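Local coordinates for protein 'Carboxyl esterase 2 (Tuber melanosporum Mel28, PDB 5MIF) that probably hydrolyses carboxylic esters, as an alpha/beta-hydrolase-fold carboxylesterase of a mycorrhizal truffle fungus, at residues 51-56 / 119-124; 57-62 / 151-156; 126-131 / 319-324; 237-242 / 285-290. One frame throughout, in Å; residues are numbered along the deposited sequence.

Interaction 1. Residues 51-56 / 119-124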
loop_
_atom_site.group_PDB
_atom_site.type_symbol
_atom_site.label_atom_id
_atom_site.label_comp_id
_atom_site.label_asym_id
_atom_site.label_seq_id
_atom_site.Cartn_x
_atom_site.Cartn_y
_atom_site.Cartn_z
ATOM N N SER A 51 18.199 -21.627 12.534
ATOM C CA SER A 51 17.919 -20.256 12.953
ATOM C C SER A 51 19.158 -19.572 13.515
ATOM O O SER A 51 19.936 -20.189 14.233
ATOM C CB SER A 51 16.793 -20.239 13.985
ATOM O OG SER A 51 16.628 -18.943 14.532
ATOM N N LEU A 52 19.335 -18.294 13.199
ATOM C CA LEU A 52 20.482 -17.562 13.711
ATOM C C LEU A 52 20.223 -16.987 15.090
ATOM O O LEU A 52 21.143 -16.482 15.737
ATOM C CB LEU A 52 20.892 -16.462 12.746
ATOM C CG LEU A 52 21.734 -17.053 11.618
ATOM C CD1 LEU A 52 22.169 -15.967 10.646
ATOM C CD2 LEU A 52 22.936 -17.804 12.205
ATOM N N PHE A 53 18.971 -17.048 15.529
ATOM C CA PHE A 53 18.615 -16.572 16.855
ATOM C C PHE A 53 18.813 -17.694 17.876
ATOM O O PHE A 53 17.860 -18.281 18.392
ATOM C CB PHE A 53 17.186 -16.025 16.866
ATOM C CG PHE A 53 17.024 -14.781 16.034
ATOM C CD1 PHE A 53 17.171 -13.527 16.608
ATOM C CD2 PHE A 53 16.783 -14.865 14.671
ATOM C CE1 PHE A 53 17.049 -12.378 15.843
ATOM C CE2 PHE A 53 16.654 -13.720 13.901
ATOM C CZ PHE A 53 16.789 -12.473 14.489
ATOM N N ALA A 54 20.080 -17.989 18.142
ATOM C CA ALA A 54 20.455 -19.034 19.084
ATOM C C ALA A 54 21.900 -18.846 19.521
ATOM O O ALA A 54 22.683 -18.161 18.860
ATOM C CB ALA A 54 20.251 -20.420 18.470
ATOM N N PHE A 55 22.253 -19.467 20.638
ATOM C CA PHE A 55 23.620 -19.413 21.139
ATOM C C PHE A 55 24.488 -20.521 20.521
ATOM O O PHE A 55 23.992 -21.614 20.229
ATOM C CB PHE A 55 23.629 -19.535 22.665
ATOM C CG PHE A 55 22.948 -18.399 23.371
ATOM C CD1 PHE A 55 23.525 -17.138 23.406
ATOM C CD2 PHE A 55 21.745 -18.602 24.029
ATOM C CE1 PHE A 55 22.898 -16.089 24.065
ATOM C CE2 PHE A 55 21.113 -17.563 24.692
ATOM C CZ PHE A 55 21.693 -16.303 24.709
ATOM N N PRO A 56 25.786 -20.238 20.307
ATOM C CA PRO A 56 26.426 -18.942 20.565
ATOM C C PRO A 56 26.151 -17.928 19.449
ATOM O O PRO A 56 26.052 -18.317 18.280
ATOM C CB PRO A 56 27.919 -19.293 20.622
ATOM C CG PRO A 56 28.043 -20.480 19.737
ATOM C CD PRO A 56 26.760 -21.256 19.873
ATOM N N GLY A 119 15.826 -7.949 15.467
ATOM C CA GLY A 119 15.530 -8.558 16.756
ATOM C C GLY A 119 16.346 -8.031 17.929
ATOM O O GLY A 119 16.524 -8.746 18.916
ATOM N N TRP A 120 16.859 -6.801 17.798
ATOM C CA TRP A 120 17.735 -6.139 18.775
ATOM C C TRP A 120 19.111 -6.806 18.893
ATOM O O TRP A 120 19.975 -6.264 19.571
ATOM C CB TRP A 120 17.077 -6.068 20.170
ATOM C CG TRP A 120 15.760 -5.363 20.179
ATOM C CD1 TRP A 120 15.543 -4.007 20.091
ATOM C CD2 TRP A 120 14.466 -5.973 20.255
ATOM N NE1 TRP A 120 14.186 -3.745 20.112
ATOM C CE2 TRP A 120 13.506 -4.932 20.216
ATOM C CE3 TRP A 120 14.024 -7.297 20.358
ATOM C CZ2 TRP A 120 12.131 -5.177 20.278
ATOM C CZ3 TRP A 120 12.652 -7.540 20.426
ATOM C CH2 TRP A 120 11.724 -6.485 20.387
ATOM N N VAL A 121 19.299 -7.956 18.231
ATOM C CA VAL A 121 20.548 -8.731 18.254
ATOM C C VAL A 121 21.416 -8.535 17.013
ATOM O O VAL A 121 22.644 -8.564 17.101
ATOM C CB VAL A 121 20.281 -10.255 18.359
ATOM C CG1 VAL A 121 21.526 -10.989 18.857
ATOM C CG2 VAL A 121 19.115 -10.537 19.261
ATOM N N PHE A 122 20.772 -8.368 15.855
ATOM C CA PHE A 122 21.480 -8.240 14.576
ATOM C C PHE A 122 21.180 -6.930 13.851
ATOM O O PHE A 122 20.256 -6.187 14.216
ATOM C CB PHE A 122 21.132 -9.410 13.643
ATOM C CG PHE A 122 21.446 -10.759 14.220
ATOM C CD1 PHE A 122 22.756 -11.131 14.459
ATOM C CD2 PHE A 122 20.430 -11.649 14.536
ATOM C CE1 PHE A 122 23.054 -12.373 15.000
ATOM C CE2 PHE A 122 20.718 -12.894 15.074
ATOM C CZ PHE A 122 22.035 -13.251 15.307
ATOM N N GLY A 123 21.954 -6.671 12.801
ATOM C CA GLY A 123 21.700 -5.549 11.923
ATOM C C GLY A 123 22.690 -4.426 12.138
ATOM O O GLY A 123 23.461 -4.442 13.099
ATOM N N GLY A 124 22.657 -3.452 11.234
ATOM C CA GLY A 124 23.561 -2.319 11.255
ATOM C C GLY A 124 23.572 -1.757 9.849
ATOM O O GLY A 124 22.776 -2.193 9.015
#
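Phe-122 drives the edge of its ring at the face of Phe-53 in a T-shaped pair, with centroids 5.1 Å apart and planes at 77°. The CD2-CE2 side does the touching: Phe-122 CD2 lies 3.7 Å from Phe-53 CE1, and CE2 stands over the face, displaced toward the rim. The same ring meets the backbone of the facing segment, 51-56, since Leu-52 O sits near the ring plane, 3.4 Å from Phe-122 CZ. Val-121 CG2 approaches the Phe-53 ring at its edge, and Gly-119 CA comes to 4.2 Å from Phe-53 CE1; a beta carbon on that glycine would run into the ring.

What positions Phe-53 is its own backbone. Ser-51 OG accepts from Phe-53 N in an ST turn, and Phe-53 centres an inverse gamma turn closed by a weak bond from Ala-54 N to Leu-52 O. Within 119-124, Val-121 CG1 lies over the centre of one face of the Phe-122 ring. Gly-119 ends a His-Gly-Gly-Gly run that in related lipases helps form the oxyanion hole. Near the surface, the contact joins the loop after helix 37-47 to the one before helix 129-139, with helix 241-251 touching Phe-53 through Glu-243 and Phe-246.

Interaction 2. Residues 57-62 / 151-156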
loop_
_atom_site.group_PDB
_atom_site.type_symbol
_atom_site.label_atom_id
_atom_site.label_comp_id
_atom_site.label_asym_id
_atom_site.label_seq_id
_atom_site.Cartn_x
_atom_site.Cartn_y
_atom_site.Cartn_z
ATOM N N LEU A 57 26.023 -16.653 19.806
ATOM C CA LEU A 57 25.833 -15.601 18.813
ATOM C C LEU A 57 27.163 -15.300 18.127
ATOM O O LEU A 57 28.210 -15.306 18.773
ATOM C CB LEU A 57 25.266 -14.348 19.485
ATOM C CG LEU A 57 23.870 -14.544 20.075
ATOM C CD1 LEU A 57 23.476 -13.356 20.931
ATOM C CD2 LEU A 57 22.876 -14.741 18.950
ATOM N N PRO A 58 27.128 -15.002 16.820
ATOM C CA PRO A 58 28.307 -14.547 16.075
ATOM C C PRO A 58 28.853 -13.245 16.650
ATOM O O PRO A 58 28.098 -12.505 17.282
ATOM C CB PRO A 58 27.769 -14.321 14.658
ATOM C CG PRO A 58 26.494 -15.105 14.594
ATOM C CD PRO A 58 25.924 -15.056 15.973
ATOM N N GLU A 59 30.128 -12.946 16.458
ATOM C CA GLU A 59 30.606 -11.673 16.969
ATOM C C GLU A 59 30.518 -10.633 15.858
ATOM O O GLU A 59 30.579 -9.431 16.109
ATOM C CB GLU A 59 32.027 -11.782 17.545
ATOM C CG GLU A 59 32.520 -10.485 18.222
ATOM C CD GLU A 59 31.657 -9.997 19.404
ATOM O OE1 GLU A 59 30.783 -10.748 19.904
ATOM O OE2 GLU A 59 31.841 -8.827 19.816
ATOM N N ILE A 60 30.299 -11.086 14.633
ATOM C CA ILE A 60 29.921 -10.143 13.602
ATOM C C ILE A 60 28.398 -10.151 13.522
ATOM O O ILE A 60 27.788 -11.182 13.246
ATOM C CB ILE A 60 30.558 -10.492 12.252
ATOM C CG1 ILE A 60 32.077 -10.322 12.346
ATOM C CG2 ILE A 60 29.958 -9.648 11.131
ATOM C CD1 ILE A 60 32.503 -9.004 12.940
ATOM N N ARG A 61 27.784 -9.007 13.811
ATOM C CA ARG A 61 26.321 -8.927 13.874
ATOM C C ARG A 61 25.732 -8.214 12.658
ATOM O O ARG A 61 24.515 -8.200 12.448
ATOM C CB ARG A 61 25.867 -8.218 15.149
ATOM C CG ARG A 61 26.363 -8.795 16.458
ATOM C CD ARG A 61 25.694 -10.124 16.766
ATOM N NE ARG A 61 26.124 -10.634 18.067
ATOM C CZ ARG A 61 25.543 -10.311 19.223
ATOM N NH1 ARG A 61 24.478 -9.512 19.244
ATOM N NH2 ARG A 61 26.008 -10.804 20.363
ATOM N N ASP A 62 26.609 -7.619 11.865
ATOM C CA ASP A 62 26.196 -6.860 10.702
ATOM C C ASP A 62 27.071 -7.167 9.489
ATOM O O ASP A 62 28.299 -7.134 9.578
ATOM C CB ASP A 62 26.265 -5.365 11.011
ATOM C CG ASP A 62 25.768 -4.523 9.867
ATOM O OD1 ASP A 62 24.781 -4.945 9.238
ATOM O OD2 ASP A 62 26.356 -3.453 9.600
ATOM N N THR A 151 21.938 -6.440 21.674
ATOM C CA THR A 151 21.874 -7.387 22.781
ATOM C C THR A 151 22.815 -8.573 22.513
ATOM O O THR A 151 23.100 -8.884 21.359
ATOM C CB THR A 151 20.445 -7.905 22.994
ATOM O OG1 THR A 151 20.049 -8.659 21.844
ATOM C CG2 THR A 151 19.469 -6.750 23.206
ATOM N N PRO A 152 23.315 -9.232 23.579
ATOM C CA PRO A 152 23.055 -8.912 24.987
ATOM C C PRO A 152 24.115 -8.015 25.622
ATOM O O PRO A 152 24.164 -7.941 26.854
ATOM C CB PRO A 152 23.063 -10.294 25.649
ATOM C CG PRO A 152 24.105 -11.050 24.853
ATOM C CD PRO A 152 24.071 -10.493 23.437
ATOM N N LYS A 153 24.927 -7.333 24.818
ATOM C CA LYS A 153 25.904 -6.387 25.357
ATOM C C LYS A 153 25.188 -5.343 26.219
ATOM O O LYS A 153 25.711 -4.889 27.235
ATOM C CB LYS A 153 26.693 -5.733 24.230
ATOM C CG LYS A 153 27.170 -6.776 23.236
ATOM C CD LYS A 153 28.298 -6.311 22.321
ATOM C CE LYS A 153 28.776 -7.497 21.480
ATOM N NZ LYS A 153 27.648 -8.474 21.276
ATOM N N VAL A 154 23.991 -4.953 25.793
ATOM C CA VAL A 154 23.090 -4.168 26.628
ATOM C C VAL A 154 21.705 -4.797 26.580
ATOM O O VAL A 154 21.484 -5.773 25.864
ATOM C CB VAL A 154 23.006 -2.703 26.175
ATOM C CG1 VAL A 154 24.361 -2.016 26.306
ATOM C CG2 VAL A 154 22.457 -2.619 24.738
ATOM N N ALA A 155 20.780 -4.259 27.366
ATOM C CA ALA A 155 19.397 -4.707 27.318
ATOM C C ALA A 155 18.455 -3.518 27.372
ATOM O O ALA A 155 18.879 -2.384 27.640
ATOM C CB ALA A 155 19.102 -5.661 28.472
ATOM N N TYR A 156 17.175 -3.778 27.133
ATOM C CA TYR A 156 16.150 -2.770 27.366
ATOM C C TYR A 156 16.390 -2.114 28.719
ATOM O O TYR A 156 16.699 -2.808 29.688
ATOM C CB TYR A 156 14.761 -3.407 27.326
ATOM C CG TYR A 156 13.674 -2.504 27.859
ATOM C CD1 TYR A 156 13.083 -1.547 27.044
ATOM C CD2 TYR A 156 13.251 -2.603 29.180
ATOM C CE1 TYR A 156 12.115 -0.707 27.527
ATOM C CE2 TYR A 156 12.275 -1.769 29.675
ATOM C CZ TYR A 156 11.702 -0.826 28.838
ATOM O OH TYR A 156 10.734 0.018 29.308
#
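Arg-61 reaches across to the backbone of Thr-151, and hydrogen bonding comes first here. Its NH1 donates to Thr-151 O at 2.6 Å, with an N-H...O angle of 169° and the oxygen in the guanidinium plane. On its own side, Arg-61 NE gives a second in-plane bond, 2.8 Å to Pro-58 O. The side chain folds back at chi2 (-71°), which brings NE to that carbonyl. Two acceptors in one plane fix the rotation of the group, and Val-121 O takes a further bond from NH1.

The apolar part is small. Leu-57 CD1 and Pro-152 CD meet tip to tip at 3.9 Å, and the same CD lies at the guanidinium edge, 3.6 Å from Arg-61 NH2. A cis peptide precedes Pro-152. Leu-57 CG covers one face of the guanidinium.

The charges are less comfortable. Lys-153 NZ stands over the other face, 3.0 Å from Arg-61 NH2, and these are two donors with no bond between them. Glu-59 bends in beside the lysine, but its OE1 stays 4.1 Å from Lys-153 NZ, too far for a salt bridge. The carboxylate probably offsets part of the repulsion. Arginine-to-carbonyl bonding thus mainly joins the loop between helix 37-47 and strand 75-82 to the loop between strand 142-147 and helix 158-173, while the lysine above is likely to prefer its neutral form more than usual.

Interaction 3. Residues 126-131 / 319-324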
loop_
_atom_site.group_PDB
_atom_site.type_symbol
_atom_site.label_atom_id
_atom_site.label_comp_id
_atom_site.label_asym_id
_atom_site.label_seq_id
_atom_site.Cartn_x
_atom_site.Cartn_y
_atom_site.Cartn_z
ATOM N N LYS A 126 25.422 -2.176 7.261
ATOM C CA LYS A 126 25.733 -3.067 6.140
ATOM C C LYS A 126 24.520 -3.840 5.661
ATOM O O LYS A 126 24.202 -3.852 4.471
ATOM C CB LYS A 126 26.850 -4.057 6.508
ATOM C CG LYS A 126 28.227 -3.444 6.785
ATOM C CD LYS A 126 29.232 -4.558 7.158
ATOM C CE LYS A 126 30.656 -4.256 6.716
ATOM N NZ LYS A 126 31.512 -3.672 7.783
ATOM N N SER A 127 23.842 -4.496 6.592
ATOM C CA SER A 127 22.704 -5.326 6.252
ATOM C C SER A 127 21.517 -4.501 5.787
ATOM O O SER A 127 20.604 -5.029 5.158
ATOM C CB SER A 127 22.314 -6.207 7.436
ATOM O OG SER A 127 22.185 -5.434 8.611
ATOM N N TYR A 128 21.521 -3.217 6.131
ATOM C CA TYR A 128 20.422 -2.330 5.770
ATOM C C TYR A 128 20.772 -1.389 4.625
ATOM O O TYR A 128 20.030 -0.450 4.355
ATOM C CB TYR A 128 19.964 -1.544 7.005
ATOM C CG TYR A 128 18.955 -2.343 7.794
ATOM C CD1 TYR A 128 19.367 -3.381 8.634
ATOM C CD2 TYR A 128 17.586 -2.092 7.676
ATOM C CE1 TYR A 128 18.452 -4.138 9.339
ATOM C CE2 TYR A 128 16.657 -2.845 8.387
ATOM C CZ TYR A 128 17.098 -3.869 9.216
ATOM O OH TYR A 128 16.186 -4.631 9.913
ATOM N N ARG A 129 21.894 -1.644 3.950
ATOM C CA ARG A 129 22.336 -0.768 2.865
ATOM C C ARG A 129 21.293 -0.690 1.743
ATOM O O ARG A 129 21.088 0.367 1.169
ATOM C CB ARG A 129 23.688 -1.219 2.289
ATOM C CG ARG A 129 24.153 -0.352 1.108
ATOM C CD ARG A 129 25.561 -0.677 0.655
ATOM N NE ARG A 129 25.672 -2.049 0.156
ATOM C CZ ARG A 129 26.787 -2.574 -0.348
ATOM N NH1 ARG A 129 27.887 -1.832 -0.446
ATOM N NH2 ARG A 129 26.805 -3.838 -0.765
ATOM N N GLY A 130 20.658 -1.813 1.429
ATOM C CA GLY A 130 19.652 -1.873 0.380
ATOM C C GLY A 130 18.431 -1.010 0.685
ATOM O O GLY A 130 17.936 -0.280 -0.173
ATOM N N LEU A 131 17.923 -1.120 1.902
ATOM C CA LEU A 131 16.777 -0.329 2.316
ATOM C C LEU A 131 17.139 1.157 2.411
ATOM O O LEU A 131 16.367 2.010 1.981
ATOM C CB LEU A 131 16.222 -0.837 3.653
ATOM C CG LEU A 131 15.031 -0.026 4.181
ATOM C CD1 LEU A 131 13.940 0.143 3.094
ATOM C CD2 LEU A 131 14.463 -0.660 5.437
ATOM N N PHE A 319 10.403 -8.312 4.603
ATOM C CA PHE A 319 10.418 -8.041 3.160
ATOM C C PHE A 319 11.046 -6.697 2.797
ATOM O O PHE A 319 11.527 -6.521 1.682
ATOM C CB PHE A 319 9.005 -8.141 2.543
ATOM C CG PHE A 319 8.031 -7.050 2.959
ATOM C CD1 PHE A 319 8.134 -5.752 2.457
ATOM C CD2 PHE A 319 6.948 -7.356 3.767
ATOM C CE1 PHE A 319 7.220 -4.777 2.819
ATOM C CE2 PHE A 319 6.016 -6.389 4.127
ATOM C CZ PHE A 319 6.151 -5.097 3.658
ATOM N N ALA A 320 11.072 -5.761 3.737
ATOM C CA ALA A 320 11.582 -4.429 3.446
ATOM C C ALA A 320 13.111 -4.329 3.486
ATOM O O ALA A 320 13.670 -3.394 2.922
ATOM C CB ALA A 320 10.966 -3.411 4.411
ATOM N N SER A 321 13.785 -5.256 4.169
ATOM C CA SER A 321 15.243 -5.154 4.306
ATOM C C SER A 321 16.000 -6.329 3.677
ATOM O O SER A 321 17.206 -6.251 3.460
ATOM C CB SER A 321 15.646 -5.020 5.777
ATOM O OG SER A 321 15.227 -6.128 6.545
ATOM N N ILE A 322 15.297 -7.420 3.399
ATOM C CA ILE A 322 15.924 -8.568 2.752
ATOM C C ILE A 322 15.862 -8.380 1.235
ATOM O O ILE A 322 14.776 -8.368 0.647
ATOM C CB ILE A 322 15.232 -9.871 3.163
ATOM C CG1 ILE A 322 15.298 -10.034 4.685
ATOM C CG2 ILE A 322 15.833 -11.059 2.413
ATOM C CD1 ILE A 322 14.403 -11.141 5.221
ATOM N N ASP A 323 17.026 -8.217 0.618
ATOM C CA ASP A 323 17.141 -7.858 -0.802
ATOM C C ASP A 323 16.262 -8.691 -1.740
ATOM O O ASP A 323 15.540 -8.148 -2.581
ATOM C CB ASP A 323 18.603 -7.960 -1.238
ATOM C CG ASP A 323 19.466 -6.860 -0.638
ATOM O OD1 ASP A 323 18.913 -5.953 0.034
ATOM O OD2 ASP A 323 20.700 -6.905 -0.838
ATOM N N VAL A 324 16.339 -10.008 -1.598
ATOM C CA VAL A 324 15.574 -10.925 -2.435
ATOM C C VAL A 324 14.057 -10.691 -2.292
ATOM O O VAL A 324 13.334 -10.630 -3.291
ATOM C CB VAL A 324 15.916 -12.394 -2.082
ATOM C CG1 VAL A 324 14.847 -13.342 -2.577
ATOM C CG2 VAL A 324 17.288 -12.776 -2.650
HETATM O O HOH W 1 18.557 -3.681 3.218
HETATM O O HOH W 2 20.813 -4.750 1.706
#
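Tyr-128 lays one side of its ring obliquely against Ser-321, with CE2 3.5 Å from Ser-321 CB. The serine hydroxyl comes no closer than 3.8 Å to the phenol oxygen, which instead bonds to Asp-189. With an alanine here the ring is gone, which would probably open a gap beside Ser-321 CB and leave Asp-189 without its phenol partner.

Leu-131 packs against a single backbone oxygen. CB, CG and both methyls lie within 3.8 Å of Ala-320 O, CD1 being nearest at 3.6 Å; with CG opposite the backbone N (chi1 178°), the branched end lies against that carbonyl. Gly-130 faces Asp-323 OD1, where a beta carbon would collide with the carboxylate. The contact joins the start of helix 129-139 to the turn before helix 323-326, just after His-317 of the probable Ser-His-Asp triad.

Two waters supply the polar link. One accepts from Leu-131 N at 2.9 Å and lies within bonding range of Ser-127 O and Ser-321 O, 2.9 Å from the latter. The second accepts from Gly-130 N at 3.0 Å and sits 2.8 Å from Asp-323 OD1. Gln-65 ties the same group together, giving its NE2 to both serine carbonyls and taking Asp-323 N on OE1. Water thus satisfies amides in the helix's first turn, and that helix start probably helps stabilise the negative charge of Asp-323 beyond it.

Interaction 4. Residues 237-242 / 285-290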
loop_
_atom_site.group_PDB
_atom_site.type_symbol
_atom_site.label_atom_id
_atom_site.label_comp_id
_atom_site.label_asym_id
_atom_site.label_seq_id
_atom_site.Cartn_x
_atom_site.Cartn_y
_atom_site.Cartn_z
ATOM N N PRO A 237 6.956 -18.978 7.493
ATOM C CA PRO A 237 8.347 -18.650 7.142
ATOM C C PRO A 237 8.746 -17.198 7.402
ATOM O O PRO A 237 7.888 -16.326 7.496
ATOM C CB PRO A 237 8.412 -18.961 5.641
ATOM C CG PRO A 237 6.992 -18.913 5.167
ATOM C CD PRO A 237 6.150 -19.358 6.318
ATOM N N GLY A 238 10.047 -16.952 7.525
ATOM C CA GLY A 238 10.561 -15.603 7.690
ATOM C C GLY A 238 10.739 -15.163 9.132
ATOM O O GLY A 238 11.659 -14.410 9.447
ATOM N N LEU A 239 9.851 -15.629 10.003
ATOM C CA LEU A 239 9.884 -15.290 11.417
ATOM C C LEU A 239 9.068 -16.308 12.200
ATOM O O LEU A 239 7.875 -16.467 11.959
ATOM C CB LEU A 239 9.323 -13.888 11.660
ATOM C CG LEU A 239 9.129 -13.506 13.133
ATOM C CD1 LEU A 239 10.475 -13.440 13.833
ATOM C CD2 LEU A 239 8.333 -12.199 13.309
ATOM N N THR A 240 9.698 -16.967 13.167
ATOM C CA THR A 240 9.010 -17.988 13.948
ATOM C C THR A 240 8.735 -17.494 15.359
ATOM O O THR A 240 9.370 -16.552 15.828
ATOM C CB THR A 240 9.830 -19.285 14.030
ATOM O OG1 THR A 240 10.872 -19.132 15.006
ATOM C CG2 THR A 240 10.437 -19.615 12.670
ATOM N N THR A 241 7.797 -18.139 16.041
ATOM C CA THR A 241 7.476 -17.765 17.407
ATOM C C THR A 241 8.674 -18.007 18.328
ATOM O O THR A 241 8.843 -17.311 19.322
ATOM C CB THR A 241 6.251 -18.534 17.933
ATOM O OG1 THR A 241 6.332 -19.904 17.515
ATOM C CG2 THR A 241 4.965 -17.919 17.400
ATOM N N ASP A 242 9.503 -18.992 17.997
ATOM C CA ASP A 242 10.699 -19.266 18.786
ATOM C C ASP A 242 11.735 -18.159 18.664
ATOM O O ASP A 242 12.372 -17.785 19.650
ATOM C CB ASP A 242 11.321 -20.604 18.387
ATOM C CG ASP A 242 10.526 -21.788 18.904
ATOM O OD1 ASP A 242 9.625 -21.580 19.751
ATOM O OD2 ASP A 242 10.819 -22.928 18.479
ATOM N N GLU A 285 1.517 -10.098 5.294
ATOM C CA GLU A 285 0.362 -10.952 5.546
ATOM C C GLU A 285 0.736 -12.200 6.343
ATOM O O GLU A 285 0.096 -12.527 7.347
ATOM C CB GLU A 285 -0.293 -11.373 4.236
ATOM C CG GLU A 285 -1.415 -12.367 4.415
ATOM C CD GLU A 285 -1.912 -12.918 3.094
ATOM O OE1 GLU A 285 -1.105 -12.984 2.139
ATOM O OE2 GLU A 285 -3.090 -13.319 3.020
ATOM N N VAL A 286 1.777 -12.887 5.894
ATOM C CA VAL A 286 2.179 -14.152 6.507
ATOM C C VAL A 286 3.306 -13.882 7.504
ATOM O O VAL A 286 4.486 -13.877 7.163
ATOM C CB VAL A 286 2.589 -15.167 5.423
ATOM C CG1 VAL A 286 3.018 -16.489 6.037
ATOM C CG2 VAL A 286 1.423 -15.378 4.456
ATOM N N ASP A 287 2.904 -13.642 8.745
ATOM C CA ASP A 287 3.775 -13.070 9.760
ATOM C C ASP A 287 3.121 -13.184 11.127
ATOM O O ASP A 287 2.040 -12.641 11.341
ATOM C CB ASP A 287 4.064 -11.599 9.446
ATOM C CG ASP A 287 5.084 -10.966 10.392
ATOM O OD1 ASP A 287 5.404 -11.546 11.449
ATOM O OD2 ASP A 287 5.549 -9.842 10.103
ATOM N N PRO A 288 3.789 -13.877 12.067
ATOM C CA PRO A 288 3.295 -13.980 13.441
ATOM C C PRO A 288 3.048 -12.618 14.081
ATOM O O PRO A 288 2.139 -12.480 14.895
ATOM C CB PRO A 288 4.439 -14.683 14.185
ATOM C CG PRO A 288 5.306 -15.230 13.173
ATOM C CD PRO A 288 5.114 -14.495 11.903
ATOM N N ILE A 289 3.850 -11.627 13.710
ATOM C CA ILE A 289 3.802 -10.336 14.390
ATOM C C ILE A 289 2.804 -9.374 13.700
ATOM O O ILE A 289 2.631 -8.232 14.127
ATOM C CB ILE A 289 5.224 -9.703 14.470
ATOM C CG1 ILE A 289 5.398 -8.907 15.753
ATOM C CG2 ILE A 289 5.547 -8.853 13.270
ATOM C CD1 ILE A 289 5.488 -9.791 16.958
ATOM N N ARG A 290 2.137 -9.850 12.648
ATOM C CA ARG A 290 1.214 -9.008 11.876
ATOM C C ARG A 290 0.133 -8.335 12.738
ATOM O O ARG A 290 -0.137 -7.148 12.576
ATOM C CB ARG A 290 0.545 -9.830 10.767
ATOM C CG ARG A 290 -0.351 -9.013 9.837
ATOM C CD ARG A 290 -1.165 -9.925 8.932
ATOM N NE ARG A 290 -2.325 -10.448 9.649
ATOM C CZ ARG A 290 -2.981 -11.561 9.327
ATOM N NH1 ARG A 290 -2.597 -12.286 8.285
ATOM N NH2 ARG A 290 -4.033 -11.943 10.042
HETATM O O HOH W 3 6.786 -13.958 8.425
#
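Leu-239 can be followed outward against the turn 287-290. CB points at that turn, and with CG anti to the backbone N (chi1 172°) the chain runs on across it. CG packs on Pro-288 CG at 4.2 Å. CD2 meets two residues, lying 3.5 Å from Asp-287 OD1 and 4.2 Å from Ile-289 CB. The leucine's own carbonyl also meets the proline ring, Leu-239 O lying 3.1 Å from Pro-288 CG.

Asp-287 is probably the acid of a Ser-His-Asp triad, and its two oxygens divide the work. OD2 accepts from His-317 ND1, while OD1 takes Ile-289 N at 2.7 Å from above the carboxylate plane, a capping bond at the turn. Replacing Asp-287 by alanine removes both acceptors and would probably leave His-317 free to turn and the amide of Ile-289 without its mate.

At the other end, Pro-237 CD touches Val-286 CG1 at 4.3 Å. A water joins the backbones there, donating to Pro-237 O at 2.8 Å and to Val-286 O at 2.6 Å.

The arrangement brings the lead-in to helix 241-251 against the bend between strand 279-284 and helix 290-302. Ile-244 of helix 241-251 and Phe-230 of helix 228-232 pack around it, and Glu-285 forms a salt bridge with Arg-298 of the second subunit.

Interactions 1 and 2 are surface contacts, while interaction 3 is partly buried and interaction 4 buried. The first two share the loop 51-62 and touch, Trp-120 O bonding to Thr-151 N. Interaction 2 also meets interaction 3, through the carboxylate of Asp-62, which takes Ser-127 OG and Lys-126 N. Interaction 4 stands apart, about 6 Å at nearest atoms from interactions 1 and 3. Chemistry follows place: aromatic rings in interaction 1, charged groups in interaction 2, and waters bridging the segments in interactions 3 and 4. Interaction 4 holds Asp-287 of the probable triad, while Gly-119 of interaction 1 and Tyr-128 of interaction 3 lie near that triad.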